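Local coordinates for protein D-glycerate 3-kinase (Cryptococcus neoformans var. grubii serotype A, PDB 6CKG) that probably transfers a phosphate from ATP to D-glycerate, using a P-loop kinase core of a mainly parallel sheet flanked by helices, at residues A[87-91]-A[92-96]; A[259-262]-A[263-267]; A[286-289]-A[290-294]. One frame throughout, in Å; residues are numbered along the deposited sequence.

Contact 1 of 3, residues A[87-91]-A[92-96]; sequences FYLTH and SDQVK
Thr90 meets Asp93 where a loop turns into helix 91-100. Along the first turn Ser92 comes first, its CB only loosely against Thr90 OG1 at 4.1 Å. Asp93 follows, and its N-H points at Thr90 OG1 at 3.3 Å with an N-H...O angle of 162°. This N-cap bond depends on the Thr90 torsion: chi1 of 66° wedges OG1 between the backbone N and the carbonyl carbon, facing the helix start. Asp93 lays its CB and CG against the same hydroxyl oxygen, and its carboxylate goes on to a water: OD2 accepts from it at 2.6 Å, while Thr90 N donates to that water. Leu89 CB rests on Asp93 CB at 3.9 Å, the two side chains crossing at about a right angle. Gln94 gives its N-H to Thr90 O at 2.9 Å, and its side chain folds back at chi2 to bring OE1 near Leu89 CD1; NE2 binds Ser98 OG. Val95 takes the next helical bond, N to His91 O, and sets CG2 over one face of the His91 imidazole, 4.0 Å from the centroid, a CH-pi contact. That ring also has a hydrogen bond between its NE2 and Glu160 OE1 and a stack with Phe157, which together help set its orientation. The whole is an N-capped helix start at the protein surface, with the threonine hydroxyl and a water-bridged aspartate closing the first turn after the loop that follows strand 79-83.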
ATOM      1  N   PHE A  87       8.814  -3.214  -3.882  1.00 26.46           N
ATOM      2  CA  PHE A  87       8.538  -3.895  -5.134  1.00 22.97           C
ATOM      3  C   PHE A  87       8.421  -2.927  -6.318  1.00 22.61           C
ATOM      4  O   PHE A  87       7.903  -3.301  -7.375  1.00 25.22           O
ATOM      5  CB  PHE A  87       7.269  -4.733  -4.986  1.00 21.68           C
ATOM      6  CG  PHE A  87       7.441  -5.936  -4.090  1.00 27.03           C
ATOM      7  CD1 PHE A  87       7.318  -5.825  -2.710  1.00 28.56           C
ATOM      8  CD2 PHE A  87       7.724  -7.177  -4.632  1.00 25.44           C
ATOM      9  CE1 PHE A  87       7.485  -6.933  -1.894  1.00 33.51           C
ATOM     10  CE2 PHE A  87       7.895  -8.294  -3.812  1.00 29.06           C
ATOM     11  CZ  PHE A  87       7.777  -8.168  -2.451  1.00 30.24           C
ATOM     12  N   TYR A  88       8.913  -1.699  -6.181  1.00 29.84           N
ATOM     13  CA  TYR A  88       9.058  -0.839  -7.355  1.00 26.07           C
ATOM     14  C   TYR A  88       9.894  -1.528  -8.435  1.00 28.88           C
ATOM     15  O   TYR A  88      10.751  -2.371  -8.147  1.00 28.08           O
ATOM     16  CB  TYR A  88       9.735   0.481  -6.981  1.00 27.03           C
ATOM     17  CG  TYR A  88       8.870   1.541  -6.327  1.00 26.17           C
ATOM     18  CD1 TYR A  88       7.640   1.918  -6.871  1.00 25.55           C
ATOM     19  CD2 TYR A  88       9.315   2.198  -5.190  1.00 27.26           C
ATOM     20  CE1 TYR A  88       6.885   2.898  -6.270  1.00 26.29           C
ATOM     21  CE2 TYR A  88       8.576   3.174  -4.591  1.00 28.52           C
ATOM     22  CZ  TYR A  88       7.363   3.526  -5.121  1.00 31.72           C
ATOM     23  OH  TYR A  88       6.646   4.520  -4.495  1.00 32.88           O
ATOM     24  N   LEU A  89       9.639  -1.153  -9.695  1.00 25.10           N
ATOM     25  CA  LEU A  89      10.495  -1.556 -10.803  1.00 27.82           C
ATOM     26  C   LEU A  89      11.951  -1.251 -10.492  1.00 26.07           C
ATOM     27  O   LEU A  89      12.267  -0.310  -9.755  1.00 25.42           O
ATOM     28  CB  LEU A  89      10.101  -0.816 -12.097  1.00 31.12           C
ATOM     29  CG  LEU A  89       8.702  -1.095 -12.635  1.00 28.41           C
ATOM     30  CD1 LEU A  89       8.369  -0.068 -13.745  1.00 23.63           C
ATOM     31  CD2 LEU A  89       8.633  -2.540 -13.142  1.00 26.37           C
ATOM     32  N   THR A  90      12.848  -2.056 -11.062  1.00 29.13           N
ATOM     33  CA  THR A  90      14.252  -1.679 -11.047  1.00 29.62           C
ATOM     34  C   THR A  90      14.394  -0.333 -11.752  1.00 35.64           C
ATOM     35  O   THR A  90      13.528   0.070 -12.526  1.00 31.56           O
ATOM     36  CB  THR A  90      15.122  -2.727 -11.747  1.00 31.66           C
ATOM     37  OG1 THR A  90      14.801  -2.749 -13.140  1.00 33.50           O
ATOM     38  CG2 THR A  90      14.902  -4.113 -11.160  1.00 34.89           C
ATOM     39  N   HIS A  91      15.494   0.376 -11.468  1.00 31.99           N
ATOM     40  CA  HIS A  91      15.705   1.665 -12.124  1.00 31.34           C
ATOM     41  C   HIS A  91      15.692   1.523 -13.647  1.00 32.91           C
ATOM     42  O   HIS A  91      15.114   2.359 -14.353  1.00 33.90           O
ATOM     43  CB  HIS A  91      17.023   2.294 -11.659  1.00 31.69           C
ATOM     44  CG  HIS A  91      17.216   3.704 -12.136  1.00 35.80           C
ATOM     45  ND1 HIS A  91      17.988   4.021 -13.233  1.00 37.01           N
ATOM     46  CD2 HIS A  91      16.716   4.877 -11.677  1.00 34.79           C
ATOM     47  CE1 HIS A  91      17.963   5.328 -13.426  1.00 38.47           C
ATOM     48  NE2 HIS A  91      17.193   5.870 -12.498  1.00 37.01           N
ATOM     49  N   SER A  92      16.330   0.471 -14.171  1.00 29.88           N
ATOM     50  CA  SER A  92      16.359   0.276 -15.620  1.00 30.43           C
ATOM     51  C   SER A  92      14.948   0.137 -16.192  1.00 29.59           C
ATOM     52  O   SER A  92      14.611   0.753 -17.215  1.00 31.69           O
ATOM     53  CB  SER A  92      17.209  -0.947 -15.965  1.00 33.74           C
ATOM     54  OG  SER A  92      17.457  -0.973 -17.351  1.00 34.12           O
ATOM     55  N   ASP A  93      14.111  -0.666 -15.540  1.00 27.33           N
ATOM     56  CA  ASP A  93      12.737  -0.871 -15.994  1.00 33.52           C
ATOM     57  C   ASP A  93      11.905   0.396 -15.862  1.00 34.65           C
ATOM     58  O   ASP A  93      11.041   0.662 -16.703  1.00 34.74           O
ATOM     59  CB  ASP A  93      12.079  -2.001 -15.199  1.00 25.91           C
ATOM     60  CG  ASP A  93      12.465  -3.380 -15.707  1.00 36.84           C
ATOM     61  OD1 ASP A  93      13.219  -3.476 -16.700  1.00 38.85           O
ATOM     62  OD2 ASP A  93      12.007  -4.370 -15.110  1.00 40.81           O
ATOM     63  N   GLN A  94      12.119   1.169 -14.789  1.00 31.98           N
ATOM     64  CA  GLN A  94      11.398   2.429 -14.630  1.00 29.65           C
ATOM     65  C   GLN A  94      11.780   3.415 -15.728  1.00 33.38           C
ATOM     66  O   GLN A  94      10.922   4.135 -16.250  1.00 31.92           O
ATOM     67  CB  GLN A  94      11.670   3.030 -13.251  1.00 27.94           C
ATOM     68  CG  GLN A  94      11.130   4.448 -13.085  1.00 28.80           C
ATOM     69  CD  GLN A  94       9.623   4.534 -13.249  1.00 32.28           C
ATOM     70  OE1 GLN A  94       8.873   3.756 -12.648  1.00 28.16           O
ATOM     71  NE2 GLN A  94       9.168   5.483 -14.068  1.00 27.04           N
ATOM     72  N   VAL A  95      13.065   3.458 -16.090  1.00 33.21           N
ATOM     73  CA  VAL A  95      13.499   4.319 -17.186  1.00 33.42           C
ATOM     74  C   VAL A  95      12.804   3.908 -18.480  1.00 37.04           C
ATOM     75  O   VAL A  95      12.328   4.757 -19.237  1.00 36.58           O
ATOM     76  CB  VAL A  95      15.032   4.289 -17.315  1.00 34.92           C
ATOM     77  CG1 VAL A  95      15.509   4.929 -18.631  1.00 40.90           C
ATOM     78  CG2 VAL A  95      15.664   4.993 -16.127  1.00 39.10           C
ATOM     79  N   LYS A  96      12.702   2.597 -18.729  1.00 36.88           N
ATOM     80  CA  LYS A  96      12.000   2.118 -19.914  1.00 36.95           C
ATOM     81  C   LYS A  96      10.550   2.561 -19.899  1.00 38.91           C
ATOM     82  O   LYS A  96      10.026   3.015 -20.921  1.00 40.32           O
ATOM     83  CB  LYS A  96      12.098   0.596 -20.014  1.00 35.18           C
ATOM     84  CG  LYS A  96      13.468   0.109 -20.483  1.00 42.79           C
ATOM     85  CD  LYS A  96      13.584  -1.403 -20.459  1.00 43.37           C
ATOM     86  CE  LYS A  96      14.951  -1.849 -21.019  1.00 49.92           C
ATOM     87  NZ  LYS A  96      15.260  -3.270 -20.695  1.00 50.80           N
TER
HETATM   88  O   HOH W   1      11.618  -4.394 -12.555  1.00 27.15           O

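Contact 2 of 3, residues A[259-262]-A[263-267]; sequences VWTW and RLQQE
Four backbone bonds, each to the fourth residue before, carry helix 258-273 from Val259-Trp262 into Arg263-Gln266, the shortest being Gln266 N to Trp262 O at 2.8 Å. Gln265 carries the side-chain contacts to Thr261 and Trp262. Its CG, placed opposite the carbonyl carbon by a chi1 of -62°, lies 3.2 Å from Thr261 O, and the extended chain beyond runs back along the preceding turn. There NE2 comes to 3.7 Å from Thr261 CG2 and meets the Trp262 indole edge near its plane, 4.1 Å from CD1, with amide and ring planes 89° apart. The other end of this amide, OE1, accepts from Arg322 NH2, and Arg322 also makes a cation-pi contact with Trp262, whose NE1 donates to Ile320 O. Farther round the helix Arg263 CB packs on Val259 O at 3.3 Å. The arginine chain bends at chi2 and grips one atom, Glu267 OE1, end-on and near the guanidinium plane: NH1 by a short, straight bond at 2.8 Å, NH2 by a longer, bent one at 3.3 Å. Both nitrogens approach from the same face of the carboxylate, while Gln266 NE2 sits over the guanidinium. Glu267 OE2 accepts from Met279 N, so both oxygens of the buried carboxylate have donors. Chemically, the Arg263 charge probably helps keep Glu267 ionised, while Gln265, Trp262 and Arg322 form a linked polar and aromatic cluster.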
ATOM      1  N   VAL A 259      -3.098  14.408   4.457  1.00 38.52           N
ATOM      2  CA  VAL A 259      -1.955  13.722   3.856  1.00 41.91           C
ATOM      3  C   VAL A 259      -0.826  14.702   3.561  1.00 43.12           C
ATOM      4  O   VAL A 259       0.350  14.403   3.810  1.00 38.08           O
ATOM      5  CB  VAL A 259      -2.394  12.961   2.592  1.00 46.51           C
ATOM      6  CG1 VAL A 259      -1.204  12.290   1.937  1.00 42.36           C
ATOM      7  CG2 VAL A 259      -3.468  11.936   2.938  1.00 46.36           C
ATOM      8  N   TRP A 260      -1.164  15.886   3.034  1.00 38.88           N
ATOM      9  CA  TRP A 260      -0.170  16.941   2.843  1.00 44.44           C
ATOM     10  C   TRP A 260       0.476  17.330   4.166  1.00 44.94           C
ATOM     11  O   TRP A 260       1.704  17.433   4.270  1.00 39.71           O
ATOM     12  CB  TRP A 260      -0.814  18.184   2.221  1.00 52.96           C
ATOM     13  CG  TRP A 260      -0.985  18.190   0.733  1.00 63.62           C
ATOM     14  CD1 TRP A 260      -0.008  18.364  -0.212  1.00 63.74           C
ATOM     15  CD2 TRP A 260      -2.221  18.076   0.015  1.00 65.56           C
ATOM     16  NE1 TRP A 260      -0.559  18.336  -1.475  1.00 57.91           N
ATOM     17  CE2 TRP A 260      -1.915  18.162  -1.363  1.00 63.09           C
ATOM     18  CE3 TRP A 260      -3.555  17.896   0.402  1.00 66.02           C
ATOM     19  CZ2 TRP A 260      -2.895  18.075  -2.353  1.00 64.58           C
ATOM     20  CZ3 TRP A 260      -4.525  17.809  -0.584  1.00 67.18           C
ATOM     21  CH2 TRP A 260      -4.190  17.899  -1.943  1.00 66.15           C
ATOM     22  N   THR A 261      -0.351  17.593   5.180  1.00 41.76           N
ATOM     23  CA  THR A 261       0.160  18.039   6.470  1.00 42.38           C
ATOM     24  C   THR A 261       1.074  16.986   7.093  1.00 41.39           C
ATOM     25  O   THR A 261       2.171  17.301   7.568  1.00 41.43           O
ATOM     26  CB  THR A 261      -1.011  18.361   7.397  1.00 45.17           C
ATOM     27  OG1 THR A 261      -1.844  19.351   6.783  1.00 46.54           O
ATOM     28  CG2 THR A 261      -0.505  18.864   8.747  1.00 44.06           C
ATOM     29  N   TRP A 262       0.636  15.725   7.090  1.00 39.15           N
ATOM     30  CA  TRP A 262       1.440  14.642   7.649  1.00 39.92           C
ATOM     31  C   TRP A 262       2.761  14.481   6.902  1.00 39.18           C
ATOM     32  O   TRP A 262       3.822  14.325   7.517  1.00 39.63           O
ATOM     33  CB  TRP A 262       0.650  13.336   7.607  1.00 39.41           C
ATOM     34  CG  TRP A 262      -0.472  13.260   8.587  1.00 45.35           C
ATOM     35  CD1 TRP A 262      -0.601  13.957   9.752  1.00 46.37           C
ATOM     36  CD2 TRP A 262      -1.636  12.427   8.484  1.00 39.42           C
ATOM     37  NE1 TRP A 262      -1.775  13.609  10.383  1.00 49.92           N
ATOM     38  CE2 TRP A 262      -2.425  12.668   9.626  1.00 45.97           C
ATOM     39  CE3 TRP A 262      -2.082  11.497   7.540  1.00 35.60           C
ATOM     40  CZ2 TRP A 262      -3.641  12.019   9.846  1.00 41.93           C
ATOM     41  CZ3 TRP A 262      -3.289  10.854   7.759  1.00 34.47           C
ATOM     42  CH2 TRP A 262      -4.058  11.124   8.903  1.00 31.97           C
ATOM     43  N   ARG A 263       2.718  14.505   5.567  1.00 39.38           N
ATOM     44  CA  ARG A 263       3.946  14.295   4.807  1.00 37.59           C
ATOM     45  C   ARG A 263       4.930  15.440   5.010  1.00 35.11           C
ATOM     46  O   ARG A 263       6.146  15.224   4.971  1.00 40.09           O
ATOM     47  CB  ARG A 263       3.629  14.112   3.323  1.00 43.41           C
ATOM     48  CG  ARG A 263       4.820  13.639   2.491  1.00 40.67           C
ATOM     49  CD  ARG A 263       5.404  12.339   3.036  1.00 39.27           C
ATOM     50  NE  ARG A 263       6.577  11.895   2.288  1.00 39.01           N
ATOM     51  CZ  ARG A 263       7.808  12.355   2.486  1.00 42.19           C
ATOM     52  NH1 ARG A 263       8.028  13.282   3.411  1.00 42.65           N
ATOM     53  NH2 ARG A 263       8.823  11.895   1.762  1.00 41.36           N
ATOM     54  N   LEU A 264       4.429  16.659   5.230  1.00 39.55           N
ATOM     55  CA  LEU A 264       5.306  17.767   5.602  1.00 44.65           C
ATOM     56  C   LEU A 264       5.926  17.541   6.978  1.00 43.16           C
ATOM     57  O   LEU A 264       7.133  17.736   7.163  1.00 37.50           O
ATOM     58  CB  LEU A 264       4.538  19.089   5.573  1.00 43.05           C
ATOM     59  CG  LEU A 264       4.630  19.873   4.266  1.00 54.84           C
ATOM     60  CD1 LEU A 264       3.851  21.176   4.364  1.00 63.56           C
ATOM     61  CD2 LEU A 264       6.085  20.145   3.921  1.00 51.15           C
ATOM     62  N   GLN A 265       5.110  17.154   7.962  1.00 40.44           N
ATOM     63  CA  GLN A 265       5.646  16.817   9.282  1.00 42.30           C
ATOM     64  C   GLN A 265       6.735  15.762   9.176  1.00 41.28           C
ATOM     65  O   GLN A 265       7.798  15.880   9.800  1.00 38.95           O
ATOM     66  CB  GLN A 265       4.543  16.296  10.205  1.00 42.88           C
ATOM     67  CG  GLN A 265       3.409  17.251  10.521  1.00 53.68           C
ATOM     68  CD  GLN A 265       2.454  16.640  11.532  1.00 58.54           C
ATOM     69  OE1 GLN A 265       2.821  15.707  12.247  1.00 62.43           O
ATOM     70  NE2 GLN A 265       1.227  17.155  11.595  1.00 50.66           N
ATOM     71  N   GLN A 266       6.464  14.704   8.404  1.00 36.84           N
ATOM     72  CA  GLN A 266       7.432  13.625   8.242  1.00 41.66           C
ATOM     73  C   GLN A 266       8.754  14.150   7.694  1.00 39.11           C
ATOM     74  O   GLN A 266       9.827  13.806   8.202  1.00 35.87           O
ATOM     75  CB  GLN A 266       6.871  12.538   7.321  1.00 41.88           C
ATOM     76  CG  GLN A 266       7.913  11.468   6.955  1.00 52.50           C
ATOM     77  CD  GLN A 266       7.400  10.417   5.978  1.00 58.56           C
ATOM     78  OE1 GLN A 266       6.201  10.128   5.921  1.00 59.03           O
ATOM     79  NE2 GLN A 266       8.317   9.834   5.205  1.00 53.70           N
ATOM     80  N   GLU A 267       8.698  14.987   6.655  1.00 37.94           N
ATOM     81  CA  GLU A 267       9.940  15.479   6.068  1.00 37.23           C
ATOM     82  C   GLU A 267      10.677  16.395   7.040  1.00 43.28           C
ATOM     83  O   GLU A 267      11.911  16.345   7.134  1.00 46.00           O
ATOM     84  CB  GLU A 267       9.658  16.190   4.743  1.00 41.99           C
ATOM     85  CG  GLU A 267      10.901  16.415   3.857  1.00 40.10           C
ATOM     86  CD  GLU A 267      11.381  15.142   3.140  1.00 43.73           C
ATOM     87  OE1 GLU A 267      10.756  14.073   3.311  1.00 42.78           O
ATOM     88  OE2 GLU A 267      12.388  15.213   2.399  1.00 46.36           O
TER

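Contact 3 of 3, residues A[286-289]-A[290-294]; sequences HFIN and RYMPS
Tyr291 lies against Phe287 one turn earlier on helix 281-298, and its side chain can be followed outward. CB sits 3.8 Å from Ile288 O, the carbonyl that also takes the Met292 N-H at 2.9 Å. A chi1 of -68° puts CG opposite the carbonyl carbon and sends the ring back along the helix, where CD1 comes edge-on to Phe287 O at 3.3 Å, with the oxygen in the ring plane. CE1 lies over one face of the Phe287 ring, offset toward the rim and 3.5 Å from CZ. Beyond it, OH stays 3.8 Å from Phe287 CZ. The Phe287 and Tyr291 rings are oblique, their planes at 44°.

Phe287 O serves other partners too: Arg290 N donates to it from above the carbonyl plane, and so does a water, whose approach to Arg290 NH2 is too short to be trusted in detail. The guanidinium is held by Arg110 O. Ile288 CG2 touches Met292 CG at 4.0 Å. Pro293, which has no N-H to give, brings CD to 3.1 Å from Asn289 O, and the helix kinks there. Tyr291 packs on Gln56 in a loop and meets edge-to-face the ring of Trp182, which comes just after strand 176-180 of the main sheet. Round the helix, Phe287 and Ile288 touch Arg263, and Met292 touches Val259; these contacts seat helix 281-298 against helix 258-273.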
ATOM      1  N   HIS A 286       4.614  19.236  -4.391  1.00 49.04           N
ATOM      2  CA  HIS A 286       4.640  18.592  -5.705  1.00 50.51           C
ATOM      3  C   HIS A 286       4.696  17.069  -5.581  1.00 47.98           C
ATOM      4  O   HIS A 286       4.090  16.343  -6.381  1.00 40.66           O
ATOM      5  CB  HIS A 286       5.834  19.097  -6.521  1.00 53.74           C
ATOM      6  CG  HIS A 286       5.789  20.563  -6.833  1.00 62.74           C
ATOM      7  ND1 HIS A 286       4.766  21.144  -7.552  1.00 68.18           N
ATOM      8  CD2 HIS A 286       6.658  21.563  -6.542  1.00 68.49           C
ATOM      9  CE1 HIS A 286       5.000  22.439  -7.681  1.00 68.50           C
ATOM     10  NE2 HIS A 286       6.140  22.718  -7.076  1.00 67.76           N
ATOM     11  N   PHE A 287       5.439  16.568  -4.595  1.00 45.49           N
ATOM     12  CA  PHE A 287       5.511  15.128  -4.371  1.00 42.40           C
ATOM     13  C   PHE A 287       4.129  14.545  -4.091  1.00 37.08           C
ATOM     14  O   PHE A 287       3.725  13.546  -4.698  1.00 37.36           O
ATOM     15  CB  PHE A 287       6.474  14.852  -3.218  1.00 42.13           C
ATOM     16  CG  PHE A 287       6.573  13.411  -2.813  1.00 40.69           C
ATOM     17  CD1 PHE A 287       7.463  12.558  -3.449  1.00 41.93           C
ATOM     18  CD2 PHE A 287       5.814  12.919  -1.762  1.00 43.22           C
ATOM     19  CE1 PHE A 287       7.577  11.223  -3.055  1.00 43.98           C
ATOM     20  CE2 PHE A 287       5.926  11.582  -1.357  1.00 43.43           C
ATOM     21  CZ  PHE A 287       6.811  10.739  -2.007  1.00 41.23           C
ATOM     22  N   ILE A 288       3.380  15.167  -3.181  1.00 34.35           N
ATOM     23  CA  ILE A 288       2.103  14.604  -2.771  1.00 36.87           C
ATOM     24  C   ILE A 288       1.056  14.820  -3.861  1.00 45.40           C
ATOM     25  O   ILE A 288       0.119  14.023  -3.996  1.00 42.64           O
ATOM     26  CB  ILE A 288       1.676  15.201  -1.416  1.00 36.41           C
ATOM     27  CG1 ILE A 288       2.460  14.548  -0.267  1.00 41.81           C
ATOM     28  CG2 ILE A 288       0.178  15.021  -1.157  1.00 36.36           C
ATOM     29  CD1 ILE A 288       2.212  13.032  -0.097  1.00 35.57           C
ATOM     30  N   ASN A 289       1.216  15.863  -4.680  1.00 44.18           N
ATOM     31  CA  ASN A 289       0.294  16.080  -5.788  1.00 35.18           C
ATOM     32  C   ASN A 289       0.369  14.967  -6.826  1.00 33.87           C
ATOM     33  O   ASN A 289      -0.577  14.807  -7.602  1.00 43.33           O
ATOM     34  CB  ASN A 289       0.565  17.435  -6.452  1.00 38.01           C
ATOM     35  CG  ASN A 289       0.054  18.597  -5.633  1.00 38.09           C
ATOM     36  OD1 ASN A 289      -0.803  18.432  -4.772  1.00 48.05           O
ATOM     37  ND2 ASN A 289       0.572  19.784  -5.906  1.00 44.64           N
ATOM     38  N   ARG A 290       1.466  14.206  -6.870  1.00 30.58           N
ATOM     39  CA  ARG A 290       1.527  13.041  -7.751  1.00 36.63           C
ATOM     40  C   ARG A 290       0.737  11.852  -7.198  1.00 40.14           C
ATOM     41  O   ARG A 290       0.247  11.033  -7.982  1.00 41.07           O
ATOM     42  CB  ARG A 290       2.985  12.628  -8.005  1.00 38.35           C
ATOM     43  CG  ARG A 290       3.752  13.528  -9.018  1.00 46.75           C
ATOM     44  CD  ARG A 290       5.211  13.057  -9.318  1.00 55.78           C
ATOM     45  NE  ARG A 290       5.285  11.839 -10.142  1.00 63.74           N
ATOM     46  CZ  ARG A 290       5.644  10.637  -9.682  1.00 59.75           C
ATOM     47  NH1 ARG A 290       5.671   9.583 -10.490  1.00 48.90           N
ATOM     48  NH2 ARG A 290       5.983  10.486  -8.412  1.00 63.28           N
ATOM     49  N   TYR A 291       0.608  11.730  -5.871  1.00 31.10           N
ATOM     50  CA  TYR A 291      -0.141  10.631  -5.266  1.00 28.43           C
ATOM     51  C   TYR A 291      -1.623  10.935  -5.091  1.00 26.12           C
ATOM     52  O   TYR A 291      -2.448  10.022  -5.205  1.00 29.46           O
ATOM     53  CB  TYR A 291       0.446  10.270  -3.897  1.00 29.62           C
ATOM     54  CG  TYR A 291       1.816   9.645  -3.984  1.00 36.96           C
ATOM     55  CD1 TYR A 291       2.960  10.435  -4.138  1.00 36.14           C
ATOM     56  CD2 TYR A 291       1.969   8.262  -3.931  1.00 35.01           C
ATOM     57  CE1 TYR A 291       4.217   9.859  -4.229  1.00 38.95           C
ATOM     58  CE2 TYR A 291       3.219   7.681  -4.022  1.00 39.36           C
ATOM     59  CZ  TYR A 291       4.335   8.482  -4.165  1.00 42.36           C
ATOM     60  OH  TYR A 291       5.570   7.896  -4.256  1.00 43.88           O
ATOM     61  N   MET A 292      -1.971  12.185  -4.787  1.00 29.14           N
ATOM     62  CA  MET A 292      -3.358  12.540  -4.488  1.00 34.66           C
ATOM     63  C   MET A 292      -4.376  12.146  -5.560  1.00 32.66           C
ATOM     64  O   MET A 292      -5.497  11.768  -5.185  1.00 33.17           O
ATOM     65  CB  MET A 292      -3.453  14.048  -4.211  1.00 40.95           C
ATOM     66  CG  MET A 292      -3.432  14.416  -2.745  1.00 59.63           C
ATOM     67  SD  MET A 292      -4.785  13.681  -1.798  1.00 60.45           S
ATOM     68  CE  MET A 292      -3.821  12.788  -0.596  1.00 62.10           C
ATOM     69  N   PRO A 293      -4.092  12.227  -6.870  1.00 31.86           N
ATOM     70  CA  PRO A 293      -5.106  11.768  -7.837  1.00 33.85           C
ATOM     71  C   PRO A 293      -5.477  10.310  -7.651  1.00 35.74           C
ATOM     72  O   PRO A 293      -6.632   9.937  -7.892  1.00 27.55           O
ATOM     73  CB  PRO A 293      -4.445  12.004  -9.204  1.00 32.37           C
ATOM     74  CG  PRO A 293      -3.297  12.887  -8.955  1.00 31.21           C
ATOM     75  CD  PRO A 293      -2.878  12.725  -7.543  1.00 26.88           C
ATOM     76  N   SER A 294      -4.534   9.478  -7.197  1.00 26.35           N
ATOM     77  CA  SER A 294      -4.851   8.075  -6.972  1.00 26.95           C
ATOM     78  C   SER A 294      -5.784   7.901  -5.783  1.00 32.36           C
ATOM     79  O   SER A 294      -6.683   7.055  -5.827  1.00 30.91           O
ATOM     80  CB  SER A 294      -3.567   7.261  -6.768  1.00 26.55           C
ATOM     81  OG  SER A 294      -2.922   7.021  -8.013  1.00 21.84           O
TER
HETATM   82  O   HOH W   2       5.959  11.928  -6.328  1.00 52.82           O

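The three contacts come in series along the chain. Contact 1 starts helix 91-100 after strand 79-83, an outermost strand of the six-stranded mixed sheet; contacts 2 and 3 lie on the successive helices 258-273 and 281-298, after its strand 247-253. Centres of contacts 2 and 3 are 12 Å apart and their side chains pack directly: Trp260 covers Ile288, Asn289 and Met292, and Val259 meets the end of Met292. The centres of contacts 1 and 2 are 26 Å apart and their nearest atoms about 10 Å. Contact 3 lies between the other two, packing on contact 2 and meeting the loop of contact 1, its centre 19 Å away, where Tyr88 OH lies 3.6 Å from Tyr291 OH.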